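Local coordinates for protein leucine--tRNA ligase (Agrobacterium radiobacter, PDB 5AH5) that probably joins leucine to its cognate tRNA at the expense of ATP, as a class I aminoacyl-tRNA synthetase that also carries an editing domain, at residues R8-W16 against P720-A728; L662-V673 against S707-F718. All coordinates share one frame; numbering follows the deposited sequence.

Contact 1: residues R8-W16 against P720-A728; sequences RDAFWQQKW and PHISEELWA
Helix 8-16 and helix 720-728 cross almost perpendicularly, at 84°, with their axes 9.2 Å apart at closest approach and Asp-9 and His-721 nearest each other at CA. Trp-12 and Trp-16, one turn apart, both point at the second helix and meet Glu-724 differently. The CB of Glu-724 lies over a face of Trp-12, 3.5 Å from the centroid of the six-membered ring, a CH-pi contact. Bent at chi2 (-65°), the same glutamate turns its carboxylate to Trp-16, whose NE1 gives a bond of 3.1 Å to OE2 in the indole plane but from above the carboxylate plane; the backbone N atoms of Val-736 and Ala-737 also bond this carboxylate. Glu-725 OE1 takes three N-H groups. Arg-8 forms a salt bridge, approaching side-on with NE (2.8 Å to OE1, on the syn lone pair) and a longer NH2 bond to the same oxygen, while Trp-12 NE1 points at OE1 nearly along its C-O axis, 2.8 Å away and almost straight at 174°. His-721 is contacted on both faces: Trp-16 CH2 lies over one (3.5 Å from His-721 CD2), the two rings oblique, and Asp-9 CG over the opposite one. Its NE2 accepts from Gln-13 NE2 at 2.9 Å, the donor tilted from the imidazole plane, and ND1 is bonded to Asp-593 OD1; Asp-9 itself is held by Tyr-3 and Ala-592. This is a near-orthogonal helix-helix packing in which indole N-H groups meet glutamates, joining the N-terminal helix of the synthetase to its helical anticodon-binding domain.

Contact 2: residues L662-V673 against S707-F718; sequences LQLAIGKVTADV and SLRLLVRLLAPF
Leu-710 turns CG anti to its own N (chi1 -152°), whereas Leu-714, one turn on, has CG beside the N (chi1 -60°); from these two rotations both leucines send their methyl branches onto the helix of 662-673. Leu-710 CD2 lies between two residues: it presses on Leu-662 CD2 at 3.3 Å, tighter than ordinary van der Waals contact, and meets Ile-666 CD1 at 4.0 Å, with the isoleucine chain crossing at about a right angle. Leu-662 CD2 also rests on the carbonyl O of Ser-707. Leu-714 spreads over more residues, its CD1 coming 4.1 Å from Ile-666 CG1 and lying near Ala-665 CB, while CD2 approaches the CA of Ile-666 and, more loosely, Val-669 CG1. Phe-718, four residues after Leu-714, continues the row. Its ring passes two valines that run in the opposite direction: Val-669 CG1 is at the ring edge, 4.1 Å from CE2, and Val-673 CG2 stands obliquely 3.4 Å from CZ. The helix axes are nearly parallel, 7° apart, and 10.8 Å separates them at closest approach, a spacing that the branched chains fill. Ala-665 and Phe-718 also touch helix 678-695, which follows helix 653-674 in the chain, so the same apolar layer extends to a third helix of the anticodon-binding domain. Thr-670 OG1 bonds back to Ile-666 O at 2.6 Å, from the face opposite to the one used by Thr-670 N, and also pairs with Trp-741 NE1. No hydrogen bond crosses between 662-673 and 707-718, and every touching residue is buried; cohesion here therefore probably rests on dispersion and the exclusion of water.

In the fold
Contact 2 is nested along the chain inside the long loop closed by contact 1, and their centres lie 18 Å apart. They meet directly, through helix 720-729 and helix 701-715, which are consecutive in the chain: Ser-723 O is 3.4 Å from Val-712 CG1, and Trp-727 CZ3 is 3.8 Å from Arg-713 CG. Helix 720-729 is thus packed between the N-terminal helix 5-19 and helix 701-715, another helix of the anticodon-binding domain. Neither contact belongs to the leucyl-sulfamoyl-adenosine pocket or the zinc site. Their nearest atoms are about 13 Å (contact 1) and about 4 Å (contact 2) from the bound tRNA; Ala-671 packs on a uracil base and Asp-672 on a phosphate.

Contact 1: residues R8-W16 against P720-A728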
loop_
_atom_site.group_PDB
_atom_site.type_symbol
_atom_site.label_atom_id
_atom_site.label_comp_id
_atom_site.label_asym_id
_atom_site.label_seq_id
_atom_site.Cartn_x
_atom_site.Cartn_y
_atom_site.Cartn_z
ATOM N N ARG B 8 -23.346 7.999 -23.807
ATOM C CA ARG B 8 -23.453 6.543 -23.684
ATOM C C ARG B 8 -22.774 6.002 -22.470
ATOM O O ARG B 8 -23.255 5.015 -21.900
ATOM C CB ARG B 8 -23.006 5.821 -24.982
ATOM C CG ARG B 8 -23.937 6.101 -26.190
ATOM C CD ARG B 8 -25.420 5.739 -26.006
ATOM N NE ARG B 8 -25.610 4.302 -26.070
ATOM C CZ ARG B 8 -26.771 3.635 -25.920
ATOM N NH1 ARG B 8 -27.898 4.231 -25.653
ATOM N NH2 ARG B 8 -26.783 2.301 -26.030
ATOM N N ASP B 9 -21.662 6.603 -22.056
ATOM C CA ASP B 9 -20.985 6.166 -20.813
ATOM C C ASP B 9 -21.994 6.167 -19.664
ATOM O O ASP B 9 -22.137 5.166 -18.920
ATOM C CB ASP B 9 -19.770 7.074 -20.450
ATOM C CG ASP B 9 -18.552 6.838 -21.348
ATOM O OD1 ASP B 9 -18.604 5.972 -22.244
ATOM O OD2 ASP B 9 -17.538 7.530 -21.202
ATOM N N ALA B 10 -22.732 7.279 -19.536
ATOM C CA ALA B 10 -23.754 7.423 -18.465
ATOM C C ALA B 10 -24.883 6.414 -18.612
ATOM O O ALA B 10 -25.377 5.818 -17.610
ATOM C CB ALA B 10 -24.315 8.839 -18.495
ATOM N N PHE B 11 -25.310 6.205 -19.857
ATOM C CA PHE B 11 -26.342 5.207 -20.145
ATOM C C PHE B 11 -25.952 3.825 -19.587
ATOM O O PHE B 11 -26.743 3.192 -18.831
ATOM C CB PHE B 11 -26.642 5.162 -21.652
ATOM C CG PHE B 11 -27.636 4.108 -22.041
ATOM C CD1 PHE B 11 -29.003 4.394 -22.038
ATOM C CD2 PHE B 11 -27.215 2.840 -22.420
ATOM C CE1 PHE B 11 -29.931 3.420 -22.380
ATOM C CE2 PHE B 11 -28.131 1.860 -22.772
ATOM C CZ PHE B 11 -29.498 2.146 -22.760
ATOM N N TRP B 12 -24.724 3.385 -19.893
ATOM C CA TRP B 12 -24.239 2.053 -19.430
ATOM C C TRP B 12 -24.012 2.013 -17.945
ATOM O O TRP B 12 -24.294 0.998 -17.307
ATOM C CB TRP B 12 -22.979 1.541 -20.243
ATOM C CG TRP B 12 -23.393 1.280 -21.667
ATOM C CD1 TRP B 12 -23.051 1.995 -22.767
ATOM C CD2 TRP B 12 -24.399 0.359 -22.088
ATOM N NE1 TRP B 12 -23.723 1.525 -23.871
ATOM C CE2 TRP B 12 -24.549 0.511 -23.481
ATOM C CE3 TRP B 12 -25.115 -0.654 -21.434
ATOM C CZ2 TRP B 12 -25.420 -0.284 -24.238
ATOM C CZ3 TRP B 12 -26.007 -1.463 -22.196
ATOM C CH2 TRP B 12 -26.149 -1.251 -23.573
ATOM N N GLN B 13 -23.485 3.100 -17.381
ATOM C CA GLN B 13 -23.318 3.214 -15.927
ATOM C C GLN B 13 -24.669 3.013 -15.234
ATOM O O GLN B 13 -24.770 2.299 -14.250
ATOM C CB GLN B 13 -22.707 4.570 -15.553
ATOM C CG GLN B 13 -21.225 4.639 -15.850
ATOM C CD GLN B 13 -20.732 6.052 -16.107
ATOM O OE1 GLN B 13 -21.403 7.028 -15.792
ATOM N NE2 GLN B 13 -19.531 6.166 -16.694
ATOM N N GLN B 14 -25.729 3.513 -15.817
ATOM C CA GLN B 14 -27.014 3.375 -15.152
ATOM C C GLN B 14 -27.525 1.923 -15.264
ATOM O O GLN B 14 -28.010 1.315 -14.283
ATOM C CB GLN B 14 -27.978 4.419 -15.676
ATOM C CG GLN B 14 -29.065 4.710 -14.668
ATOM C CD GLN B 14 -30.380 4.831 -15.316
ATOM O OE1 GLN B 14 -30.730 5.886 -15.845
ATOM N NE2 GLN B 14 -31.132 3.742 -15.296
ATOM N N LYS B 15 -27.275 1.300 -16.415
ATOM C CA LYS B 15 -27.634 -0.124 -16.590
ATOM C C LYS B 15 -26.974 -1.005 -15.551
ATOM O O LYS B 15 -27.629 -1.872 -14.916
ATOM C CB LYS B 15 -27.251 -0.579 -17.994
ATOM C CG LYS B 15 -28.098 0.029 -19.098
ATOM C CD LYS B 15 -29.565 -0.259 -18.856
ATOM C CE LYS B 15 -30.340 -0.320 -20.141
ATOM N NZ LYS B 15 -31.646 0.337 -19.984
ATOM N N TRP B 16 -25.668 -0.794 -15.351
ATOM C CA TRP B 16 -24.892 -1.565 -14.325
ATOM C C TRP B 16 -25.465 -1.322 -12.896
ATOM O O TRP B 16 -25.640 -2.269 -12.120
ATOM C CB TRP B 16 -23.410 -1.214 -14.303
ATOM C CG TRP B 16 -22.643 -1.454 -15.552
ATOM C CD1 TRP B 16 -22.747 -2.545 -16.391
ATOM C CD2 TRP B 16 -21.619 -0.636 -16.100
ATOM N NE1 TRP B 16 -21.907 -2.412 -17.427
ATOM C CE2 TRP B 16 -21.193 -1.257 -17.293
ATOM C CE3 TRP B 16 -21.013 0.551 -15.704
ATOM C CZ2 TRP B 16 -20.183 -0.721 -18.108
ATOM C CZ3 TRP B 16 -20.039 1.114 -16.520
ATOM C CH2 TRP B 16 -19.607 0.460 -17.719
ATOM N N PRO B 720 -15.130 -0.972 -20.384
ATOM C CA PRO B 720 -16.463 -1.523 -20.079
ATOM C C PRO B 720 -17.644 -0.915 -20.763
ATOM O O PRO B 720 -18.609 -1.626 -21.048
ATOM C CB PRO B 720 -16.575 -1.356 -18.529
ATOM C CG PRO B 720 -15.688 -0.234 -18.224
ATOM C CD PRO B 720 -14.479 -0.516 -19.154
ATOM N N HIS B 721 -17.580 0.363 -21.067
ATOM C CA HIS B 721 -18.714 1.079 -21.668
ATOM C C HIS B 721 -18.889 0.759 -23.154
ATOM O O HIS B 721 -19.990 0.434 -23.639
ATOM C CB HIS B 721 -18.557 2.628 -21.531
ATOM C CG HIS B 721 -18.287 3.098 -20.124
ATOM N ND1 HIS B 721 -17.022 3.127 -19.573
ATOM C CD2 HIS B 721 -19.129 3.581 -19.176
ATOM C CE1 HIS B 721 -17.098 3.611 -18.349
ATOM N NE2 HIS B 721 -18.370 3.851 -18.069
ATOM N N ILE B 722 -17.793 0.931 -23.887
ATOM C CA ILE B 722 -17.748 0.565 -25.304
ATOM C C ILE B 722 -18.088 -0.909 -25.479
ATOM O O ILE B 722 -18.707 -1.311 -26.433
ATOM C CB ILE B 722 -16.330 0.850 -25.880
ATOM C CG1 ILE B 722 -16.317 2.257 -26.477
ATOM C CG2 ILE B 722 -15.908 -0.167 -26.935
ATOM C CD1 ILE B 722 -14.943 2.936 -26.475
ATOM N N SER B 723 -17.657 -1.720 -24.563
ATOM C CA SER B 723 -17.960 -3.145 -24.638
ATOM C C SER B 723 -19.441 -3.463 -24.545
ATOM O O SER B 723 -19.918 -4.333 -25.284
ATOM C CB SER B 723 -17.189 -3.897 -23.588
ATOM O OG SER B 723 -15.813 -3.818 -23.903
ATOM N N GLU B 724 -20.160 -2.772 -23.643
ATOM C CA GLU B 724 -21.587 -2.922 -23.546
ATOM C C GLU B 724 -22.203 -2.430 -24.819
ATOM O O GLU B 724 -23.134 -3.051 -25.304
ATOM C CB GLU B 724 -22.215 -2.140 -22.350
ATOM C CG GLU B 724 -21.824 -2.635 -20.973
ATOM C CD GLU B 724 -22.285 -4.049 -20.614
ATOM O OE1 GLU B 724 -23.048 -4.612 -21.401
ATOM O OE2 GLU B 724 -21.807 -4.644 -19.579
ATOM N N GLU B 725 -21.696 -1.330 -25.370
ATOM C CA GLU B 725 -22.305 -0.777 -26.564
ATOM C C GLU B 725 -22.234 -1.838 -27.689
ATOM O O GLU B 725 -23.205 -2.087 -28.384
ATOM C CB GLU B 725 -21.539 0.494 -27.006
ATOM C CG GLU B 725 -22.128 1.290 -28.169
ATOM C CD GLU B 725 -23.288 2.200 -27.781
ATOM O OE1 GLU B 725 -23.589 2.393 -26.573
ATOM O OE2 GLU B 725 -23.872 2.783 -28.704
ATOM N N LEU B 726 -21.054 -2.414 -27.876
ATOM C CA LEU B 726 -20.830 -3.338 -29.001
ATOM C C LEU B 726 -21.587 -4.626 -28.807
ATOM O O LEU B 726 -22.270 -5.081 -29.727
ATOM C CB LEU B 726 -19.354 -3.603 -29.167
ATOM C CG LEU B 726 -18.651 -2.338 -29.618
ATOM C CD1 LEU B 726 -17.150 -2.597 -29.745
ATOM C CD2 LEU B 726 -19.243 -1.784 -30.898
ATOM N N TRP B 727 -21.533 -5.164 -27.593
ATOM C CA TRP B 727 -22.375 -6.315 -27.210
ATOM C C TRP B 727 -23.830 -6.133 -27.577
ATOM O O TRP B 727 -24.419 -7.026 -28.256
ATOM C CB TRP B 727 -22.233 -6.561 -25.722
ATOM C CG TRP B 727 -22.862 -7.771 -25.109
ATOM C CD1 TRP B 727 -23.942 -7.780 -24.290
ATOM C CD2 TRP B 727 -22.364 -9.087 -25.114
ATOM N NE1 TRP B 727 -24.180 -9.026 -23.815
ATOM C CE2 TRP B 727 -23.199 -9.854 -24.271
ATOM C CE3 TRP B 727 -21.290 -9.710 -25.754
ATOM C CZ2 TRP B 727 -23.027 -11.236 -24.094
ATOM C CZ3 TRP B 727 -21.079 -11.047 -25.540
ATOM C CH2 TRP B 727 -21.955 -11.817 -24.742
ATOM N N ALA B 728 -24.400 -4.989 -27.180
ATOM C CA ALA B 728 -25.787 -4.664 -27.531
ATOM C C ALA B 728 -26.003 -4.481 -29.016
ATOM O O ALA B 728 -27.009 -4.950 -29.559
ATOM C CB ALA B 728 -26.292 -3.413 -26.809
#

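Contact 2: residues L662-V673 against S707-F718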
loop_
_atom_site.group_PDB
_atom_site.type_symbol
_atom_site.label_atom_id
_atom_site.label_comp_id
_atom_site.label_asym_id
_atom_site.label_seq_id
_atom_site.Cartn_x
_atom_site.Cartn_y
_atom_site.Cartn_z
ATOM N N LEU B 662 -7.714 -17.091 -30.034
ATOM C CA LEU B 662 -8.661 -16.683 -29.052
ATOM C C LEU B 662 -8.508 -17.403 -27.753
ATOM O O LEU B 662 -8.562 -16.756 -26.713
ATOM C CB LEU B 662 -10.084 -16.755 -29.590
ATOM C CG LEU B 662 -10.363 -15.363 -30.195
ATOM C CD1 LEU B 662 -9.924 -15.257 -31.656
ATOM C CD2 LEU B 662 -11.781 -14.947 -30.011
ATOM N N GLN B 663 -8.209 -18.702 -27.799
ATOM C CA GLN B 663 -8.085 -19.473 -26.592
ATOM C C GLN B 663 -6.857 -19.077 -25.853
ATOM O O GLN B 663 -6.901 -18.962 -24.613
ATOM C CB GLN B 663 -7.993 -20.988 -26.846
ATOM C CG GLN B 663 -9.134 -21.576 -27.643
ATOM C CD GLN B 663 -10.448 -21.223 -27.078
ATOM O OE1 GLN B 663 -10.661 -21.450 -25.906
ATOM N NE2 GLN B 663 -11.394 -20.763 -27.924
ATOM N N LEU B 664 -5.752 -18.914 -26.573
ATOM C CA LEU B 664 -4.589 -18.329 -25.947
ATOM C C LEU B 664 -4.873 -16.925 -25.320
ATOM O O LEU B 664 -4.220 -16.566 -24.388
ATOM C CB LEU B 664 -3.427 -18.170 -26.911
ATOM C CG LEU B 664 -2.959 -19.450 -27.629
ATOM C CD1 LEU B 664 -1.769 -19.079 -28.495
ATOM C CD2 LEU B 664 -2.661 -20.594 -26.642
ATOM N N ALA B 665 -5.710 -16.128 -25.967
ATOM C CA ALA B 665 -5.981 -14.770 -25.563
ATOM C C ALA B 665 -6.814 -14.830 -24.271
ATOM O O ALA B 665 -6.496 -14.126 -23.308
ATOM C CB ALA B 665 -6.706 -14.018 -26.641
ATOM N N ILE B 666 -7.774 -15.743 -24.215
ATOM C CA ILE B 666 -8.545 -15.966 -22.963
ATOM C C ILE B 666 -7.601 -16.269 -21.812
ATOM O O ILE B 666 -7.656 -15.629 -20.738
ATOM C CB ILE B 666 -9.574 -17.104 -23.101
ATOM C CG1 ILE B 666 -10.658 -16.716 -24.093
ATOM C CG2 ILE B 666 -10.198 -17.470 -21.762
ATOM C CD1 ILE B 666 -11.573 -17.889 -24.471
ATOM N N GLY B 667 -6.692 -17.204 -22.049
ATOM C CA GLY B 667 -5.764 -17.651 -21.004
ATOM C C GLY B 667 -4.823 -16.545 -20.552
ATOM O O GLY B 667 -4.508 -16.417 -19.354
ATOM N N LYS B 668 -4.360 -15.758 -21.516
ATOM C CA LYS B 668 -3.348 -14.785 -21.269
ATOM C C LYS B 668 -3.941 -13.505 -20.549
ATOM O O LYS B 668 -3.364 -13.044 -19.604
ATOM C CB LYS B 668 -2.701 -14.435 -22.583
ATOM C CG LYS B 668 -1.433 -13.634 -22.464
ATOM C CD LYS B 668 -0.676 -13.758 -23.782
ATOM C CE LYS B 668 0.166 -12.535 -24.103
ATOM N NZ LYS B 668 0.282 -12.370 -25.586
ATOM N N VAL B 669 -5.107 -13.056 -20.994
ATOM C CA VAL B 669 -5.835 -11.966 -20.427
ATOM C C VAL B 669 -6.198 -12.295 -18.994
ATOM O O VAL B 669 -5.948 -11.484 -18.110
ATOM C CB VAL B 669 -7.081 -11.646 -21.228
ATOM C CG1 VAL B 669 -7.968 -10.634 -20.447
ATOM C CG2 VAL B 669 -6.655 -11.008 -22.529
ATOM N N THR B 670 -6.725 -13.503 -18.779
ATOM C CA THR B 670 -7.069 -14.001 -17.440
ATOM C C THR B 670 -5.871 -13.957 -16.476
ATOM O O THR B 670 -5.900 -13.299 -15.382
ATOM C CB THR B 670 -7.707 -15.454 -17.509
ATOM O OG1 THR B 670 -8.829 -15.471 -18.413
ATOM C CG2 THR B 670 -8.184 -15.892 -16.162
ATOM N N ALA B 671 -4.788 -14.603 -16.875
ATOM C CA ALA B 671 -3.583 -14.690 -16.036
ATOM C C ALA B 671 -2.939 -13.298 -15.838
ATOM O O ALA B 671 -2.449 -12.997 -14.749
ATOM C CB ALA B 671 -2.545 -15.667 -16.630
ATOM N N ASP B 672 -2.945 -12.461 -16.887
ATOM C CA ASP B 672 -2.266 -11.190 -16.810
ATOM C C ASP B 672 -3.003 -10.154 -15.909
ATOM O O ASP B 672 -2.353 -9.421 -15.238
ATOM C CB ASP B 672 -2.014 -10.614 -18.178
ATOM C CG ASP B 672 -0.734 -11.285 -18.896
ATOM O OD1 ASP B 672 0.166 -11.918 -18.238
ATOM O OD2 ASP B 672 -0.646 -11.108 -20.108
ATOM N N VAL B 673 -4.319 -10.104 -15.971
ATOM C CA VAL B 673 -5.131 -9.227 -15.089
ATOM C C VAL B 673 -4.879 -9.596 -13.675
ATOM O O VAL B 673 -4.649 -8.707 -12.847
ATOM C CB VAL B 673 -6.611 -9.257 -15.395
ATOM C CG1 VAL B 673 -7.462 -8.567 -14.299
ATOM C CG2 VAL B 673 -6.868 -8.613 -16.733
ATOM N N SER B 707 -15.882 -14.954 -32.323
ATOM C CA SER B 707 -14.633 -14.297 -32.043
ATOM C C SER B 707 -14.823 -12.861 -31.622
ATOM O O SER B 707 -14.060 -12.379 -30.828
ATOM C CB SER B 707 -13.717 -14.288 -33.275
ATOM O OG SER B 707 -13.402 -15.603 -33.664
ATOM N N LEU B 708 -15.744 -12.183 -32.280
ATOM C CA LEU B 708 -16.028 -10.810 -32.040
ATOM C C LEU B 708 -16.698 -10.655 -30.669
ATOM O O LEU B 708 -16.334 -9.769 -29.919
ATOM C CB LEU B 708 -16.946 -10.270 -33.132
ATOM C CG LEU B 708 -16.294 -10.098 -34.527
ATOM C CD1 LEU B 708 -17.353 -9.695 -35.512
ATOM C CD2 LEU B 708 -15.199 -9.069 -34.532
ATOM N N ARG B 709 -17.681 -11.502 -30.375
ATOM C CA ARG B 709 -18.324 -11.529 -29.075
ATOM C C ARG B 709 -17.331 -11.926 -27.971
ATOM O O ARG B 709 -17.337 -11.356 -26.889
ATOM C CB ARG B 709 -19.557 -12.431 -29.087
ATOM C CG ARG B 709 -20.643 -11.822 -29.943
ATOM C CD ARG B 709 -22.040 -12.064 -29.425
ATOM N NE ARG B 709 -23.002 -11.499 -30.373
ATOM C CZ ARG B 709 -23.476 -12.131 -31.451
ATOM N NH1 ARG B 709 -23.041 -13.359 -31.775
ATOM N NH2 ARG B 709 -24.345 -11.526 -32.217
ATOM N N LEU B 710 -16.400 -12.799 -28.290
ATOM C CA LEU B 710 -15.392 -13.173 -27.334
ATOM C C LEU B 710 -14.429 -12.013 -27.069
ATOM O O LEU B 710 -14.061 -11.785 -25.927
ATOM C CB LEU B 710 -14.685 -14.411 -27.820
ATOM C CG LEU B 710 -14.050 -15.428 -26.899
ATOM C CD1 LEU B 710 -15.016 -15.905 -25.807
ATOM C CD2 LEU B 710 -13.553 -16.617 -27.748
ATOM N N LEU B 711 -14.065 -11.273 -28.120
ATOM C CA LEU B 711 -13.186 -10.129 -28.051
ATOM C C LEU B 711 -13.750 -9.061 -27.067
ATOM O O LEU B 711 -13.027 -8.542 -26.263
ATOM C CB LEU B 711 -13.046 -9.471 -29.446
ATOM C CG LEU B 711 -12.196 -8.208 -29.581
ATOM C CD1 LEU B 711 -10.879 -8.442 -28.917
ATOM C CD2 LEU B 711 -11.989 -7.797 -31.026
ATOM N N VAL B 712 -15.024 -8.751 -27.198
ATOM C CA VAL B 712 -15.701 -7.751 -26.339
ATOM C C VAL B 712 -15.865 -8.239 -24.891
ATOM O O VAL B 712 -15.846 -7.413 -23.926
ATOM C CB VAL B 712 -16.986 -7.329 -27.042
ATOM C CG1 VAL B 712 -18.159 -7.123 -26.115
ATOM C CG2 VAL B 712 -16.685 -6.078 -27.839
ATOM N N ARG B 713 -16.005 -9.559 -24.710
ATOM C CA ARG B 713 -16.000 -10.120 -23.376
ATOM C C ARG B 713 -14.683 -9.922 -22.660
ATOM O O ARG B 713 -14.655 -9.507 -21.498
ATOM C CB ARG B 713 -16.392 -11.553 -23.354
ATOM C CG ARG B 713 -17.817 -11.762 -23.777
ATOM C CD ARG B 713 -18.377 -12.988 -23.106
ATOM N NE ARG B 713 -18.204 -14.187 -23.835
ATOM C CZ ARG B 713 -18.232 -15.432 -23.338
ATOM N NH1 ARG B 713 -18.339 -15.741 -22.033
ATOM N NH2 ARG B 713 -18.096 -16.408 -24.211
ATOM N N LEU B 714 -13.583 -10.142 -23.360
ATOM C CA LEU B 714 -12.251 -9.930 -22.768
ATOM C C LEU B 714 -11.892 -8.429 -22.567
ATOM O O LEU B 714 -11.098 -8.117 -21.743
ATOM C CB LEU B 714 -11.153 -10.588 -23.638
ATOM C CG LEU B 714 -11.345 -12.127 -23.791
ATOM C CD1 LEU B 714 -10.414 -12.690 -24.900
ATOM C CD2 LEU B 714 -11.124 -12.853 -22.473
ATOM N N LEU B 715 -12.393 -7.576 -23.431
ATOM C CA LEU B 715 -12.119 -6.178 -23.461
ATOM C C LEU B 715 -12.884 -5.435 -22.325
ATOM O O LEU B 715 -12.380 -4.455 -21.835
ATOM C CB LEU B 715 -12.540 -5.590 -24.824
ATOM C CG LEU B 715 -12.301 -4.130 -25.010
ATOM C CD1 LEU B 715 -10.857 -3.777 -24.912
ATOM C CD2 LEU B 715 -12.963 -3.596 -26.279
ATOM N N ALA B 716 -14.017 -5.991 -21.909
ATOM C CA ALA B 716 -14.966 -5.372 -20.962
ATOM C C ALA B 716 -14.413 -4.841 -19.672
ATOM O O ALA B 716 -14.872 -3.809 -19.273
ATOM C CB ALA B 716 -16.126 -6.300 -20.651
ATOM N N PRO B 717 -13.498 -5.562 -19.006
ATOM C CA PRO B 717 -12.914 -5.068 -17.810
ATOM C C PRO B 717 -12.082 -3.795 -17.998
ATOM O O PRO B 717 -12.005 -2.976 -17.036
ATOM C CB PRO B 717 -12.034 -6.213 -17.328
ATOM C CG PRO B 717 -12.605 -7.452 -17.899
ATOM C CD PRO B 717 -13.184 -7.004 -19.211
ATOM N N PHE B 718 -11.513 -3.627 -19.202
ATOM C CA PHE B 718 -10.629 -2.526 -19.576
ATOM C C PHE B 718 -11.375 -1.371 -20.122
ATOM O O PHE B 718 -11.046 -0.216 -19.817
ATOM C CB PHE B 718 -9.535 -2.989 -20.647
ATOM C CG PHE B 718 -8.771 -4.174 -20.200
ATOM C CD1 PHE B 718 -7.692 -4.030 -19.396
ATOM C CD2 PHE B 718 -9.196 -5.450 -20.555
ATOM C CE1 PHE B 718 -7.000 -5.115 -18.951
ATOM C CE2 PHE B 718 -8.521 -6.559 -20.099
ATOM C CZ PHE B 718 -7.420 -6.391 -19.308
#